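PDB 5V8K: p800 reaction center core protein from Heliobacterium modesticaldum, which forms the core of a homodimeric photosynthetic reaction centre, holding bacteriochlorophyll g and related pigments in the membrane and binding a [4Fe-4S] cluster. Local coordinates for residues D199-A212 / F274-R288. Numbering follows the deposited sequence.
Sequences DWEAVLSVSCQILA and FWIGGVFHGAHFMLR. With GBF (Bacteriochlorophyll g), chain T.
Glu-201 reaches from the first turn of helix 200-224 into a hole formed by His-281, His-284, Phe-285 and Arg-288, a knob-into-hole contact between membrane helices; segments 200-212 and 274-288 run antiparallel, their axes approaching to 7.6 Å. Its extended chain, CG anti to the backbone N (chi1 -164°), carries the carboxylate across to helix 258-291. There OE2 uses its anti lone pair to take a nearly straight bond from His-281 ND1 at 2.8 Å, in the imidazole plane. OE1 accepts His-284 ND1 on its syn side and both NE and NH2 of Arg-288, nearly coplanar with the carboxylate. The buried negative charge is probably balanced by the Arg-288 guanidinium, whose NH2 also bonds Asp-199 OD1 at 2.9 Å. Asp-199 suits the N-cap, since that same OD1 accepts Glu-201 N through its anti lone pair. With a glutamine replacing Glu-201, the amide nitrogen could not accept, so one imidazole N-H or the guanidinium would probably lose its acceptor, and Arg-288 a counter-charge. NE2 of His-281 ligates the magnesium of one bacteriochlorophyll g, and the ND1 bond probably helps orient the ring, whose opposite faces Leu-204 CD2 and Phe-280 cover.

Farther along, Gly-278 CA comes 4.6 Å from Ser-205 CA; a side chain there would collide with Cys-208 CB. Small Ser-205 donates OG to Gly-278 O, which also accepts Gly-282 N. Ala-202 and Gly-282 are small where a second bacteriochlorophyll g packs, its ester methyl CED 3.5 Å from Ala-202 CB. Leu-211 CD2 sits centrally over the Phe-274 ring, and Cys-208 SG lies at that ring's edge, 3.9 Å from CD1.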
ATOM      1  N   ASP A 199      40.760  -4.744   9.970  1.00 67.15           N
ATOM      2  CA  ASP A 199      39.636  -4.942   9.063  1.00 62.29           C
ATOM      3  C   ASP A 199      39.022  -3.608   8.660  1.00 60.03           C
ATOM      4  O   ASP A 199      38.494  -2.875   9.506  1.00 57.22           O
ATOM      5  CB  ASP A 199      38.579  -5.858   9.705  1.00 64.99           C
ATOM      6  CG  ASP A 199      37.767  -6.634   8.669  1.00 71.56           C
ATOM      7  OD1 ASP A 199      37.040  -5.986   7.876  1.00 70.79           O
ATOM      8  OD2 ASP A 199      37.859  -7.888   8.648  1.00 75.47           O
ATOM      9  N   TRP A 200      39.075  -3.322   7.353  1.00 56.70           N
ATOM     10  CA  TRP A 200      38.466  -2.119   6.791  1.00 56.92           C
ATOM     11  C   TRP A 200      36.958  -2.075   7.044  1.00 54.47           C
ATOM     12  O   TRP A 200      36.381  -0.992   7.171  1.00 49.16           O
ATOM     13  CB  TRP A 200      38.757  -2.043   5.284  1.00 51.74           C
ATOM     14  CG  TRP A 200      38.243  -3.216   4.526  1.00 51.66           C
ATOM     15  CD1 TRP A 200      38.940  -4.334   4.178  1.00 53.16           C
ATOM     16  CD2 TRP A 200      36.914  -3.408   4.032  1.00 54.28           C
ATOM     17  NE1 TRP A 200      38.129  -5.210   3.502  1.00 52.66           N
ATOM     18  CE2 TRP A 200      36.876  -4.673   3.411  1.00 52.68           C
ATOM     19  CE3 TRP A 200      35.748  -2.642   4.067  1.00 51.72           C
ATOM     20  CZ2 TRP A 200      35.729  -5.180   2.818  1.00 53.61           C
ATOM     21  CZ3 TRP A 200      34.587  -3.156   3.483  1.00 52.12           C
ATOM     22  CH2 TRP A 200      34.585  -4.413   2.876  1.00 53.32           C
ATOM     23  N   GLU A 201      36.291  -3.221   7.099  1.00 49.01           N
ATOM     24  CA  GLU A 201      34.852  -3.153   7.301  1.00 47.58           C
ATOM     25  C   GLU A 201      34.513  -2.729   8.729  1.00 48.71           C
ATOM     26  O   GLU A 201      33.481  -2.097   8.951  1.00 47.11           O
ATOM     27  CB  GLU A 201      34.182  -4.481   6.938  1.00 46.74           C
ATOM     28  CG  GLU A 201      32.669  -4.343   6.748  1.00 47.17           C
ATOM     29  CD  GLU A 201      31.977  -5.541   6.117  1.00 48.33           C
ATOM     30  OE1 GLU A 201      32.511  -6.675   6.202  1.00 49.41           O
ATOM     31  OE2 GLU A 201      30.866  -5.345   5.549  1.00 47.10           O
ATOM     32  N   ALA A 202      35.377  -3.006   9.704  1.00 49.36           N
ATOM     33  CA  ALA A 202      35.079  -2.544  11.055  1.00 50.71           C
ATOM     34  C   ALA A 202      35.175  -1.029  11.132  1.00 48.71           C
ATOM     35  O   ALA A 202      34.283  -0.373  11.684  1.00 47.77           O
ATOM     36  CB  ALA A 202      36.001  -3.197  12.083  1.00 51.62           C
ATOM     37  N   VAL A 203      36.255  -0.460  10.586  1.00 47.90           N
ATOM     38  CA  VAL A 203      36.402   1.000  10.514  1.00 47.23           C
ATOM     39  C   VAL A 203      35.226   1.613   9.770  1.00 46.74           C
ATOM     40  O   VAL A 203      34.606   2.573  10.232  1.00 44.48           O
ATOM     41  CB  VAL A 203      37.737   1.374   9.856  1.00 48.14           C
ATOM     42  CG1 VAL A 203      37.851   2.899   9.674  1.00 47.48           C
ATOM     43  CG2 VAL A 203      38.899   0.885  10.753  1.00 50.22           C
ATOM     44  N   LEU A 204      34.892   1.051   8.614  1.00 45.19           N
ATOM     45  CA  LEU A 204      33.819   1.599   7.808  1.00 43.47           C
ATOM     46  C   LEU A 204      32.515   1.612   8.584  1.00 42.88           C
ATOM     47  O   LEU A 204      31.786   2.617   8.568  1.00 41.48           O
ATOM     48  CB  LEU A 204      33.683   0.785   6.530  1.00 43.25           C
ATOM     49  CG  LEU A 204      32.421   1.114   5.727  1.00 42.72           C
ATOM     50  CD1 LEU A 204      32.458   2.552   5.260  1.00 40.75           C
ATOM     51  CD2 LEU A 204      32.293   0.193   4.552  1.00 45.04           C
ATOM     52  N   SER A 205      32.217   0.508   9.287  1.00 43.55           N
ATOM     53  CA  SER A 205      30.990   0.415  10.062  1.00 42.98           C
ATOM     54  C   SER A 205      30.910   1.528  11.090  1.00 44.06           C
ATOM     55  O   SER A 205      29.881   2.199  11.223  1.00 41.79           O
ATOM     56  CB  SER A 205      30.914  -0.953  10.746  1.00 44.34           C
ATOM     57  OG  SER A 205      29.835  -0.986  11.681  1.00 46.63           O
ATOM     58  N   VAL A 206      31.987   1.720  11.844  1.00 44.46           N
ATOM     59  CA  VAL A 206      31.992   2.722  12.894  1.00 44.72           C
ATOM     60  C   VAL A 206      31.821   4.119  12.310  1.00 43.85           C
ATOM     61  O   VAL A 206      31.079   4.952  12.861  1.00 43.71           O
ATOM     62  CB  VAL A 206      33.277   2.579  13.719  1.00 46.56           C
ATOM     63  CG1 VAL A 206      33.475   3.736  14.641  1.00 46.95           C
ATOM     64  CG2 VAL A 206      33.185   1.335  14.519  1.00 47.64           C
ATOM     65  N   SER A 207      32.473   4.399  11.173  1.00 44.58           N
ATOM     66  CA  SER A 207      32.304   5.706  10.541  1.00 46.17           C
ATOM     67  C   SER A 207      30.837   5.968  10.205  1.00 44.42           C
ATOM     68  O   SER A 207      30.317   7.069  10.449  1.00 41.55           O
ATOM     69  CB  SER A 207      33.154   5.824   9.278  1.00 45.49           C
ATOM     70  OG  SER A 207      34.545   5.874   9.589  1.00 46.15           O
ATOM     71  N   CYS A 208      30.161   4.972   9.618  1.00 42.55           N
ATOM     72  CA  CYS A 208      28.755   5.136   9.280  1.00 41.18           C
ATOM     73  C   CYS A 208      27.911   5.364  10.522  1.00 43.39           C
ATOM     74  O   CYS A 208      27.035   6.229  10.534  1.00 40.70           O
ATOM     75  CB  CYS A 208      28.227   3.924   8.512  1.00 40.74           C
ATOM     76  SG  CYS A 208      28.932   3.735   6.881  1.00 44.29           S
ATOM     77  N   GLN A 209      28.137   4.568  11.562  1.00 40.60           N
ATOM     78  CA  GLN A 209      27.300   4.658  12.750  1.00 40.71           C
ATOM     79  C   GLN A 209      27.469   6.005  13.442  1.00 40.93           C
ATOM     80  O   GLN A 209      26.489   6.632  13.845  1.00 42.23           O
ATOM     81  CB  GLN A 209      27.636   3.518  13.709  1.00 42.02           C
ATOM     82  CG  GLN A 209      27.452   2.123  13.124  1.00 42.02           C
ATOM     83  CD  GLN A 209      27.649   1.099  14.152  1.00 44.95           C
ATOM     84  OE1 GLN A 209      26.977   1.137  15.153  1.00 48.13           O
ATOM     85  NE2 GLN A 209      28.596   0.178  13.953  1.00 44.45           N
ATOM     86  N   ILE A 210      28.708   6.462  13.609  1.00 42.92           N
ATOM     87  CA  ILE A 210      28.916   7.759  14.229  1.00 45.26           C
ATOM     88  C   ILE A 210      28.367   8.874  13.334  1.00 42.05           C
ATOM     89  O   ILE A 210      27.764   9.831  13.816  1.00 44.36           O
ATOM     90  CB  ILE A 210      30.402   7.973  14.546  1.00 44.66           C
ATOM     91  CG1 ILE A 210      30.882   6.947  15.564  1.00 53.41           C
ATOM     92  CG2 ILE A 210      30.649   9.410  15.041  1.00 45.04           C
ATOM     93  CD1 ILE A 210      30.344   7.115  16.986  1.00 51.23           C
ATOM     94  N   LEU A 211      28.544   8.761  12.023  1.00 41.15           N
ATOM     95  CA  LEU A 211      27.959   9.762  11.135  1.00 42.00           C
ATOM     96  C   LEU A 211      26.442   9.845  11.329  1.00 41.25           C
ATOM     97  O   LEU A 211      25.861  10.940  11.321  1.00 40.52           O
ATOM     98  CB  LEU A 211      28.316   9.448   9.684  1.00 39.58           C
ATOM     99  CG  LEU A 211      27.896  10.509   8.675  1.00 39.40           C
ATOM    100  CD1 LEU A 211      28.796  11.713   8.814  1.00 39.49           C
ATOM    101  CD2 LEU A 211      27.969   9.938   7.284  1.00 42.19           C
ATOM    102  N   ALA A 212      25.789   8.695  11.542  1.00 41.53           N
ATOM    103  CA  ALA A 212      24.344   8.684  11.755  1.00 42.36           C
ATOM    104  C   ALA A 212      23.976   9.494  12.988  1.00 44.24           C
ATOM    105  O   ALA A 212      23.002  10.249  12.986  1.00 40.78           O
ATOM    106  CB  ALA A 212      23.837   7.247  11.896  1.00 40.76           C
ATOM    107  N   PHE A 274      22.391   5.720   7.137  1.00 35.20           N
ATOM    108  CA  PHE A 274      23.753   5.410   7.581  1.00 36.15           C
ATOM    109  C   PHE A 274      23.750   4.595   8.874  1.00 36.53           C
ATOM    110  O   PHE A 274      24.648   3.779   9.087  1.00 38.80           O
ATOM    111  CB  PHE A 274      24.574   6.685   7.768  1.00 36.22           C
ATOM    112  CG  PHE A 274      25.224   7.186   6.503  1.00 38.20           C
ATOM    113  CD1 PHE A 274      26.410   6.632   6.074  1.00 37.26           C
ATOM    114  CD2 PHE A 274      24.645   8.198   5.745  1.00 36.05           C
ATOM    115  CE1 PHE A 274      27.012   7.071   4.906  1.00 38.19           C
ATOM    116  CE2 PHE A 274      25.242   8.626   4.581  1.00 40.70           C
ATOM    117  CZ  PHE A 274      26.432   8.066   4.166  1.00 38.35           C
ATOM    118  N   TRP A 275      22.768   4.812   9.751  1.00 37.70           N
ATOM    119  CA  TRP A 275      22.658   4.028  10.975  1.00 38.77           C
ATOM    120  C   TRP A 275      22.445   2.559  10.637  1.00 41.31           C
ATOM    121  O   TRP A 275      23.153   1.680  11.125  1.00 38.01           O
ATOM    122  CB  TRP A 275      21.490   4.571  11.811  1.00 36.86           C
ATOM    123  CG  TRP A 275      21.215   3.940  13.145  1.00 39.68           C
ATOM    124  CD1 TRP A 275      22.121   3.481  14.062  1.00 41.20           C
ATOM    125  CD2 TRP A 275      19.918   3.723  13.715  1.00 38.77           C
ATOM    126  NE1 TRP A 275      21.454   2.983  15.177  1.00 41.60           N
ATOM    127  CE2 TRP A 275      20.100   3.134  14.981  1.00 41.88           C
ATOM    128  CE3 TRP A 275      18.617   3.971  13.270  1.00 39.85           C
ATOM    129  CZ2 TRP A 275      19.016   2.787  15.802  1.00 39.90           C
ATOM    130  CZ3 TRP A 275      17.560   3.623  14.066  1.00 41.30           C
ATOM    131  CH2 TRP A 275      17.762   3.037  15.328  1.00 40.44           C
ATOM    132  N   ILE A 276      21.475   2.288   9.770  1.00 37.40           N
ATOM    133  CA  ILE A 276      21.112   0.916   9.476  1.00 37.62           C
ATOM    134  C   ILE A 276      22.164   0.272   8.595  1.00 39.87           C
ATOM    135  O   ILE A 276      22.563  -0.865   8.833  1.00 37.03           O
ATOM    136  CB  ILE A 276      19.710   0.867   8.852  1.00 36.25           C
ATOM    137  CG1 ILE A 276      18.687   1.305   9.902  1.00 35.19           C
ATOM    138  CG2 ILE A 276      19.409  -0.531   8.311  1.00 35.56           C
ATOM    139  CD1 ILE A 276      17.310   1.619   9.372  1.00 35.88           C
ATOM    140  N   GLY A 277      22.647   0.988   7.573  1.00 35.23           N
ATOM    141  CA  GLY A 277      23.716   0.450   6.749  1.00 35.72           C
ATOM    142  C   GLY A 277      25.020   0.289   7.494  1.00 36.62           C
ATOM    143  O   GLY A 277      25.776  -0.646   7.232  1.00 40.68           O
ATOM    144  N   GLY A 278      25.313   1.187   8.429  1.00 39.07           N
ATOM    145  CA  GLY A 278      26.506   1.012   9.239  1.00 38.25           C
ATOM    146  C   GLY A 278      26.427  -0.219  10.117  1.00 40.45           C
ATOM    147  O   GLY A 278      27.400  -0.977  10.243  1.00 44.66           O
ATOM    148  N   VAL A 279      25.274  -0.431  10.750  1.00 39.57           N
ATOM    149  CA  VAL A 279      25.088  -1.623  11.573  1.00 38.71           C
ATOM    150  C   VAL A 279      25.162  -2.880  10.711  1.00 39.01           C
ATOM    151  O   VAL A 279      25.719  -3.901  11.132  1.00 42.93           O
ATOM    152  CB  VAL A 279      23.763  -1.518  12.355  1.00 40.18           C
ATOM    153  CG1 VAL A 279      23.413  -2.835  13.064  1.00 39.18           C
ATOM    154  CG2 VAL A 279      23.894  -0.397  13.385  1.00 40.45           C
ATOM    155  N   PHE A 280      24.620  -2.829   9.490  1.00 40.09           N
ATOM    156  CA  PHE A 280      24.751  -3.971   8.591  1.00 39.60           C
ATOM    157  C   PHE A 280      26.222  -4.321   8.349  1.00 41.99           C
ATOM    158  O   PHE A 280      26.597  -5.496   8.373  1.00 43.41           O
ATOM    159  CB  PHE A 280      24.041  -3.696   7.265  1.00 40.13           C
ATOM    160  CG  PHE A 280      24.558  -4.557   6.140  1.00 42.39           C
ATOM    161  CD1 PHE A 280      24.129  -5.865   5.988  1.00 42.30           C
ATOM    162  CD2 PHE A 280      25.515  -4.066   5.277  1.00 39.35           C
ATOM    163  CE1 PHE A 280      24.637  -6.663   4.974  1.00 44.39           C
ATOM    164  CE2 PHE A 280      26.025  -4.852   4.268  1.00 40.00           C
ATOM    165  CZ  PHE A 280      25.591  -6.156   4.116  1.00 41.15           C
ATOM    166  N   HIS A 281      27.075  -3.314   8.114  1.00 43.27           N
ATOM    167  CA  HIS A 281      28.497  -3.592   7.906  1.00 43.92           C
ATOM    168  C   HIS A 281      29.175  -4.150   9.153  1.00 45.88           C
ATOM    169  O   HIS A 281      30.062  -5.000   9.048  1.00 46.89           O
ATOM    170  CB  HIS A 281      29.218  -2.337   7.448  1.00 41.93           C
ATOM    171  CG  HIS A 281      29.069  -2.095   5.992  1.00 44.56           C
ATOM    172  ND1 HIS A 281      29.547  -2.979   5.051  1.00 44.44           N
ATOM    173  CD2 HIS A 281      28.455  -1.104   5.309  1.00 40.38           C
ATOM    174  CE1 HIS A 281      29.233  -2.543   3.849  1.00 42.66           C
ATOM    175  NE2 HIS A 281      28.574  -1.402   3.980  1.00 40.45           N
ATOM    176  N   GLY A 282      28.846  -3.632  10.330  1.00 40.19           N
ATOM    177  CA  GLY A 282      29.466  -4.159  11.525  1.00 41.40           C
ATOM    178  C   GLY A 282      29.061  -5.603  11.742  1.00 43.30           C
ATOM    179  O   GLY A 282      29.893  -6.461  12.030  1.00 43.38           O
ATOM    180  N   ALA A 283      27.771  -5.884  11.562  1.00 44.80           N
ATOM    181  CA  ALA A 283      27.254  -7.243  11.668  1.00 47.69           C
ATOM    182  C   ALA A 283      27.895  -8.154  10.632  1.00 46.10           C
ATOM    183  O   ALA A 283      28.205  -9.315  10.918  1.00 49.68           O
ATOM    184  CB  ALA A 283      25.722  -7.227  11.494  1.00 44.44           C
ATOM    185  N   HIS A 284      28.067  -7.662   9.412  1.00 43.33           N
ATOM    186  CA  HIS A 284      28.705  -8.472   8.384  1.00 44.49           C
ATOM    187  C   HIS A 284      30.158  -8.754   8.741  1.00 47.76           C
ATOM    188  O   HIS A 284      30.661  -9.860   8.509  1.00 48.48           O
ATOM    189  CB  HIS A 284      28.615  -7.780   7.021  1.00 43.16           C
ATOM    190  CG  HIS A 284      29.217  -8.586   5.930  1.00 48.55           C
ATOM    191  ND1 HIS A 284      30.412  -8.248   5.337  1.00 47.99           N
ATOM    192  CD2 HIS A 284      28.832  -9.756   5.373  1.00 44.59           C
ATOM    193  CE1 HIS A 284      30.728  -9.169   4.442  1.00 47.85           C
ATOM    194  NE2 HIS A 284      29.793 -10.100   4.451  1.00 49.02           N
ATOM    195  N   PHE A 285      30.852  -7.768   9.299  1.00 51.49           N
ATOM    196  CA  PHE A 285      32.205  -8.009   9.793  1.00 50.64           C
ATOM    197  C   PHE A 285      32.203  -9.085  10.879  1.00 54.62           C
ATOM    198  O   PHE A 285      33.014 -10.025  10.845  1.00 53.30           O
ATOM    199  CB  PHE A 285      32.812  -6.690  10.294  1.00 50.37           C
ATOM    200  CG  PHE A 285      33.941  -6.867  11.297  1.00 54.92           C
ATOM    201  CD1 PHE A 285      35.228  -7.202  10.892  1.00 54.80           C
ATOM    202  CD2 PHE A 285      33.704  -6.661  12.648  1.00 54.17           C
ATOM    203  CE1 PHE A 285      36.257  -7.362  11.855  1.00 54.89           C
ATOM    204  CE2 PHE A 285      34.710  -6.804  13.591  1.00 55.90           C
ATOM    205  CZ  PHE A 285      35.982  -7.161  13.202  1.00 54.83           C
ATOM    206  N   MET A 286      31.276  -8.986  11.838  1.00 54.78           N
ATOM    207  CA  MET A 286      31.218  -9.999  12.889  1.00 57.16           C
ATOM    208  C   MET A 286      30.950 -11.373  12.308  1.00 57.81           C
ATOM    209  O   MET A 286      31.534 -12.368  12.746  1.00 57.83           O
ATOM    210  CB  MET A 286      30.136  -9.655  13.909  1.00 55.34           C
ATOM    211  CG  MET A 286      30.442  -8.423  14.690  1.00 57.98           C
ATOM    212  SD  MET A 286      28.899  -7.750  15.289  1.00 63.07           S
ATOM    213  CE  MET A 286      29.420  -7.202  16.857  1.00 63.86           C
ATOM    214  N   LEU A 287      30.060 -11.446  11.327  1.00 48.92           N
ATOM    215  CA  LEU A 287      29.719 -12.729  10.743  1.00 49.62           C
ATOM    216  C   LEU A 287      30.919 -13.343  10.044  1.00 54.59           C
ATOM    217  O   LEU A 287      31.122 -14.565  10.111  1.00 53.63           O
ATOM    218  CB  LEU A 287      28.546 -12.545   9.785  1.00 48.28           C
ATOM    219  CG  LEU A 287      27.929 -13.808   9.227  1.00 49.61           C
ATOM    220  CD1 LEU A 287      27.326 -14.661  10.381  1.00 49.73           C
ATOM    221  CD2 LEU A 287      26.842 -13.469   8.196  1.00 48.76           C
ATOM    222  N   ARG A 288      31.753 -12.516   9.395  1.00 54.96           N
ATOM    223  CA  ARG A 288      32.980 -13.040   8.797  1.00 55.70           C
ATOM    224  C   ARG A 288      33.942 -13.525   9.870  1.00 59.93           C
ATOM    225  O   ARG A 288      34.628 -14.538   9.680  1.00 59.22           O
ATOM    226  CB  ARG A 288      33.641 -11.992   7.905  1.00 54.19           C
ATOM    227  CG  ARG A 288      32.841 -11.745   6.629  1.00 53.00           C
ATOM    228  CD  ARG A 288      33.598 -10.911   5.608  1.00 55.29           C
ATOM    229  NE  ARG A 288      33.775  -9.507   6.022  1.00 57.10           N
ATOM    230  CZ  ARG A 288      34.915  -8.975   6.466  1.00 58.03           C
ATOM    231  NH1 ARG A 288      36.012  -9.704   6.560  1.00 61.39           N
ATOM    232  NH2 ARG A 288      34.964  -7.701   6.812  1.00 53.28           N
TER
HETATM  233 MG   GBF T1018      26.903   0.449  17.275  1.00 53.50          MG
HETATM  234  CHA GBF T1018      29.872  -1.421  17.251  1.00 48.29           C
HETATM  235  CHB GBF T1018      25.233  -2.309  16.544  1.00 44.24           C
HETATM  236  CHC GBF T1018      24.156   2.358  17.940  1.00 47.60           C
HETATM  237  CHD GBF T1018      28.963   3.299  18.165  1.00 48.78           C
HETATM  238  NA  GBF T1018      27.421  -1.436  16.974  1.00 58.43           N
HETATM  239  C1A GBF T1018      28.571  -2.112  17.013  1.00 47.25           C
HETATM  240  C2A GBF T1018      28.564  -3.598  16.969  1.00 48.02           C
HETATM  241  C3A GBF T1018      27.218  -3.711  16.244  1.00 56.40           C
HETATM  242  C4A GBF T1018      26.587  -2.403  16.607  1.00 45.41           C
HETATM  243  CMA GBF T1018      27.339  -3.834  14.728  1.00 50.85           C
HETATM  244  CAA GBF T1018      28.674  -4.239  18.373  1.00 49.73           C
HETATM  245  CBA GBF T1018      27.451  -4.011  19.260  1.00 50.97           C
HETATM  246  CGA GBF T1018      27.645  -4.762  20.561  1.00 66.88           C
HETATM  247  O1A GBF T1018      27.981  -5.942  20.545  1.00 67.03           O
HETATM  248  O2A GBF T1018      26.866  -4.275  21.685  1.00 76.92           O
HETATM  249  NB  GBF T1018      24.912   0.012  17.415  1.00 43.67           N
HETATM  250  C1B GBF T1018      24.388  -1.135  16.918  1.00 43.32           C
HETATM  251  C2B GBF T1018      23.020  -1.055  17.018  1.00 47.61           C
HETATM  252  C3B GBF T1018      22.725   0.236  17.422  1.00 45.27           C
HETATM  253  C4B GBF T1018      23.952   0.930  17.544  1.00 50.78           C
HETATM  254  CMB GBF T1018      22.043  -2.178  16.741  1.00 41.87           C
HETATM  255  CAB GBF T1018      21.330   0.629  17.659  1.00 46.30           C
HETATM  256  CBB GBF T1018      20.876   1.672  18.318  1.00 48.98           C
HETATM  257  NC  GBF T1018      26.657   2.376  17.921  1.00 51.99           N
HETATM  258  C1C GBF T1018      25.492   2.993  18.094  1.00 48.56           C
HETATM  259  C2C GBF T1018      25.331   4.440  18.411  1.00 48.31           C
HETATM  260  C3C GBF T1018      26.779   4.545  18.500  1.00 51.55           C
HETATM  261  C4C GBF T1018      27.500   3.401  18.186  1.00 50.30           C
HETATM  262  CMC GBF T1018      24.812   5.178  17.150  1.00 45.78           C
HETATM  263  CAC GBF T1018      27.412   5.835  18.841  1.00 52.30           C
HETATM  264  CBC GBF T1018      26.569   7.041  19.176  1.00 50.91           C
HETATM  265  ND  GBF T1018      28.825   0.936  17.660  1.00 53.26           N
HETATM  266  C1D GBF T1018      29.592   1.989  17.934  1.00 51.36           C
HETATM  267  C2D GBF T1018      31.208   1.854  18.011  1.00 55.09           C
HETATM  268  C3D GBF T1018      31.105   0.486  17.738  1.00 53.92           C
HETATM  269  C4D GBF T1018      29.798  -0.051  17.524  1.00 47.82           C
HETATM  270  CMD GBF T1018      32.342   2.770  18.291  1.00 57.40           C
HETATM  271  CAD GBF T1018      32.045  -0.657  17.706  1.00 51.71           C
HETATM  272  OBD GBF T1018      33.318  -0.719  17.649  1.00 56.37           O
HETATM  273  CBD GBF T1018      31.282  -1.879  17.261  1.00 52.50           C
HETATM  274  CGD GBF T1018      31.626  -2.356  15.879  1.00 55.74           C
HETATM  275  O1D GBF T1018      31.056  -1.953  14.879  1.00 54.41           O
HETATM  276  O2D GBF T1018      32.672  -3.309  15.667  1.00 57.12           O
HETATM  277  CED GBF T1018      33.550  -3.015  14.581  1.00 62.52           C
HETATM  278  C1  GBF T1018      26.531  -5.067  22.821  1.00 79.34           C
HETATM  279  C2  GBF T1018      25.240  -4.497  23.351  1.00 78.85           C
HETATM  280  C3  GBF T1018      25.199  -3.378  24.092  1.00 79.22           C
HETATM  281  C4  GBF T1018      26.451  -2.637  24.454  1.00 78.81           C
HETATM  282  C5  GBF T1018      23.866  -2.850  24.572  1.00 79.14           C